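Local coordinates for extracellular solute-binding protein, family 5 (Chelativorans sp., PDB 6WM6) that binds EDTA and other aminopolycarboxylates in the periplasm, probably to deliver them to an ABC transporter for uptake, at residues F85-Q88 against P89-L93; T265-N269 against G270-V274. One frame throughout, in Å; residues are numbered along the deposited sequence.

Contact 1: F85-Q88 against P89-L93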
# COMPACT_ATOMS: atom_id res chain seq x y z
N PHE A 85 -15.47 -6.31 -0.25
CA PHE A 85 -15.11 -5.75 1.04
C PHE A 85 -14.24 -4.54 0.80
O PHE A 85 -13.60 -4.41 -0.24
CB PHE A 85 -14.31 -6.75 1.91
CG PHE A 85 -15.09 -7.96 2.35
CD1 PHE A 85 -15.35 -9.00 1.48
CD2 PHE A 85 -15.54 -8.06 3.66
CE1 PHE A 85 -16.08 -10.13 1.89
CE2 PHE A 85 -16.26 -9.18 4.07
CZ PHE A 85 -16.54 -10.20 3.18
N MET A 86 -14.20 -3.64 1.79
CA MET A 86 -13.40 -2.42 1.71
C MET A 86 -12.64 -2.21 3.00
O MET A 86 -13.17 -2.39 4.10
CB MET A 86 -14.30 -1.24 1.43
CG MET A 86 -13.57 0.10 1.28
SD MET A 86 -12.21 0.07 0.10
CE MET A 86 -12.98 -0.72 -1.32
N VAL A 87 -11.37 -1.82 2.85
CA VAL A 87 -10.53 -1.52 4.01
C VAL A 87 -10.92 -0.19 4.61
O VAL A 87 -11.06 0.81 3.89
CB VAL A 87 -9.05 -1.52 3.61
CG1 VAL A 87 -8.18 -1.40 4.86
CG2 VAL A 87 -8.67 -2.78 2.82
N GLN A 88 -11.11 -0.18 5.92
CA GLN A 88 -11.59 0.95 6.69
C GLN A 88 -10.45 1.62 7.43
O GLN A 88 -9.35 1.06 7.55
CB GLN A 88 -12.62 0.47 7.73
CG GLN A 88 -13.78 -0.33 7.15
CD GLN A 88 -14.61 0.48 6.21
OE1 GLN A 88 -15.25 1.47 6.64
NE2 GLN A 88 -14.59 0.14 4.94
N PRO A 89 -10.68 2.80 8.01
CA PRO A 89 -9.56 3.53 8.62
C PRO A 89 -8.93 2.82 9.80
O PRO A 89 -7.75 3.09 10.08
CB PRO A 89 -10.17 4.89 8.99
CG PRO A 89 -11.21 5.11 7.93
CD PRO A 89 -11.81 3.72 7.69
N ASP A 90 -9.67 1.96 10.50
CA ASP A 90 -9.11 1.17 11.59
C ASP A 90 -8.43 -0.11 11.09
O ASP A 90 -8.05 -0.94 11.91
CB ASP A 90 -10.20 0.86 12.63
CG ASP A 90 -11.36 0.08 12.06
OD1 ASP A 90 -11.36 -0.31 10.89
OD2 ASP A 90 -12.33 -0.17 12.85
N PHE A 91 -8.24 -0.25 9.78
CA PHE A 91 -7.53 -1.35 9.12
C PHE A 91 -8.31 -2.65 9.15
O PHE A 91 -7.74 -3.73 8.94
CB PHE A 91 -6.10 -1.52 9.65
CG PHE A 91 -5.09 -1.96 8.61
CD1 PHE A 91 -5.10 -1.48 7.31
CD2 PHE A 91 -4.08 -2.82 8.96
CE1 PHE A 91 -4.12 -1.87 6.38
CE2 PHE A 91 -3.11 -3.21 8.04
CZ PHE A 91 -3.14 -2.74 6.77
N THR A 92 -9.62 -2.59 9.37
CA THR A 92 -10.50 -3.74 9.25
C THR A 92 -11.12 -3.78 7.86
O THR A 92 -11.14 -2.78 7.13
CB THR A 92 -11.60 -3.74 10.31
OG1 THR A 92 -12.48 -2.63 10.12
CG2 THR A 92 -11.01 -3.68 11.72
N LEU A 93 -11.63 -4.95 7.49
CA LEU A 93 -12.38 -5.13 6.26
C LEU A 93 -13.87 -5.09 6.58
O LEU A 93 -14.33 -5.79 7.48
CB LEU A 93 -12.04 -6.48 5.63
CG LEU A 93 -10.70 -6.54 4.92
CD1 LEU A 93 -10.33 -7.98 4.57
CD2 LEU A 93 -10.70 -5.69 3.66
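Leu93 reaches across the hairpin with its CD2 methyl, which drops between two bumps of the facing strand: the CG2 branch of Val87, 3.6 Å from Leu93 CD2, and, more loosely, CB of Phe85. Val87 and Leu93 form an antiparallel non-hydrogen-bonded pair, with both side chains on the same face of the small sheet. The second branch of Val87 is put to use further along. With CG1 anti to the backbone N (chi1 -172°), that methyl runs alongside the Phe91 ring, 3.9 Å from Phe91 CD1, and meets it obliquely.

At the turn, the type I beta turn from Gln88 to Phe91 is closed by Phe91 N to Gln88 O, 2.8 Å, and Gln88 N donates to Thr92 O at 2.9 Å. A bend at chi2 (-63°) brings the Gln88 amide back along its own strand, where NE2 donates to Met86 O at 3.0 Å, in the plane of its own amide but above that carbonyl's plane. Thr92 OG1 and N both grip Asp90 OD1 from one face of the carboxylate; the N-H bond makes an Asx turn. Two donors on OD1 help to hold the carboxylate in place and would probably favour its charged form.

Contact 2: T265-N269 against G270-V274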
# COMPACT_ATOMS: atom_id res chain seq x y z
N THR A 265 0.15 24.92 -2.70
CA THR A 265 -0.15 26.18 -3.38
C THR A 265 -1.47 26.10 -4.14
O THR A 265 -2.28 27.03 -4.10
CB THR A 265 1.00 26.55 -4.32
OG1 THR A 265 2.19 26.80 -3.55
CG2 THR A 265 0.66 27.79 -5.14
N ALA A 266 -1.71 24.98 -4.83
CA ALA A 266 -2.96 24.80 -5.56
C ALA A 266 -4.16 24.82 -4.62
O ALA A 266 -5.24 25.33 -4.97
CB ALA A 266 -2.91 23.50 -6.36
N LEU A 267 -4.01 24.23 -3.43
CA LEU A 267 -5.10 24.24 -2.45
C LEU A 267 -5.38 25.66 -1.98
O LEU A 267 -6.54 26.09 -1.92
CB LEU A 267 -4.73 23.31 -1.28
CG LEU A 267 -5.74 23.20 -0.16
CD1 LEU A 267 -7.02 22.53 -0.56
CD2 LEU A 267 -5.09 22.43 1.02
N GLU A 268 -4.33 26.41 -1.64
CA GLU A 268 -4.50 27.78 -1.19
C GLU A 268 -5.13 28.65 -2.26
O GLU A 268 -5.95 29.53 -1.96
CB GLU A 268 -3.14 28.36 -0.78
CG GLU A 268 -3.22 29.78 -0.24
CD GLU A 268 -1.89 30.30 0.26
OE1 GLU A 268 -0.88 29.57 0.16
OE2 GLU A 268 -1.85 31.45 0.76
N ASN A 269 -4.80 28.40 -3.53
CA ASN A 269 -5.32 29.20 -4.64
C ASN A 269 -6.72 28.79 -5.07
O ASN A 269 -7.29 29.43 -5.97
CB ASN A 269 -4.41 29.08 -5.86
CG ASN A 269 -3.04 29.70 -5.64
OD1 ASN A 269 -2.88 30.58 -4.80
ND2 ASN A 269 -2.06 29.25 -6.41
N GLY A 270 -7.29 27.72 -4.50
CA GLY A 270 -8.61 27.27 -4.88
C GLY A 270 -8.67 26.38 -6.10
O GLY A 270 -9.77 26.02 -6.52
N GLU A 271 -7.52 26.01 -6.67
CA GLU A 271 -7.49 25.15 -7.84
C GLU A 271 -7.89 23.72 -7.50
O GLU A 271 -8.42 22.99 -8.35
CB GLU A 271 -6.08 25.16 -8.43
CG GLU A 271 -5.87 24.32 -9.67
CD GLU A 271 -4.48 24.50 -10.26
OE1 GLU A 271 -3.75 25.41 -9.81
OE2 GLU A 271 -4.11 23.72 -11.17
N VAL A 272 -7.61 23.30 -6.27
CA VAL A 272 -8.07 22.02 -5.76
C VAL A 272 -8.59 22.28 -4.35
O VAL A 272 -8.27 23.29 -3.72
CB VAL A 272 -6.96 20.95 -5.73
CG1 VAL A 272 -6.36 20.74 -7.11
CG2 VAL A 272 -5.88 21.31 -4.72
N ASP A 273 -9.40 21.34 -3.86
CA ASP A 273 -9.96 21.41 -2.52
C ASP A 273 -9.40 20.37 -1.56
O ASP A 273 -9.67 20.48 -0.35
CB ASP A 273 -11.48 21.23 -2.59
CG ASP A 273 -12.12 22.14 -3.60
OD1 ASP A 273 -11.97 23.36 -3.47
OD2 ASP A 273 -12.78 21.64 -4.53
N VAL A 274 -8.68 19.37 -2.05
CA VAL A 274 -8.15 18.28 -1.25
C VAL A 274 -6.80 17.89 -1.86
O VAL A 274 -6.69 17.74 -3.08
CB VAL A 274 -9.04 17.03 -1.29
CG1 VAL A 274 -8.52 15.96 -0.31
CG2 VAL A 274 -10.48 17.38 -1.00
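Backbone bonds from Gly270, Glu271 and Val272 back to the last helical turn close off the helix that carries Ala266 and Leu267. Glu271 N donates to Ala266 O at 2.9 Å, in the carbonyl plane though bent at the hydrogen (131°), while Val272 N adds a weak, longer bond to the same oxygen. Gly270 N meets Leu267 O at 3.1 Å from above its carbonyl plane. With the positive phi of Gly270 (84°), this is a Schellman motif.

The apolar contacts follow the chain as it turns back. Val272 CG2, set between its own backbone N and carbonyl carbon, lies over the helix flank, 4.0 Å from Ala266 CB and 4.1 Å from Leu267 CB. Leu267 sends CD1 under the returning backbone, 3.4 Å from Asp273 O. A CA-H...O contact joins Leu267 CA to Val272 O at 3.5 Å.

As for charge, Glu271 extends to a salt bridge with Arg255. Beyond the cap, Val272 packs on Thr51 and Ala53, and Leu267 touches Ile535. Asp273 OD2 accepts from Thr51 N, and backbone bonds tie Asp273 to Thr51 and Lys537 and Val274 to Ala53, placing the chain that enters strand 274-275 between strands 49-54 and 524-537.

Contact 1 and contact 2 are both local reversals of the chain, one a hairpin turn between strands 85-87 and 93-95, the other the capped end of helix 263-268. They come one after the other in sequence and do not touch: their centres are 29 Å apart and their nearest atoms about 14 Å. Contact 1 lies nearer the centre of the chain, about 13 Å between centres, against about 26 Å for contact 2. A bound 1,2-ethanediol, probably from the crystallisation liquor, lies about 4 Å from the Phe91 side chain in contact 1. That molecule does not by itself place either turn in the EDTA site.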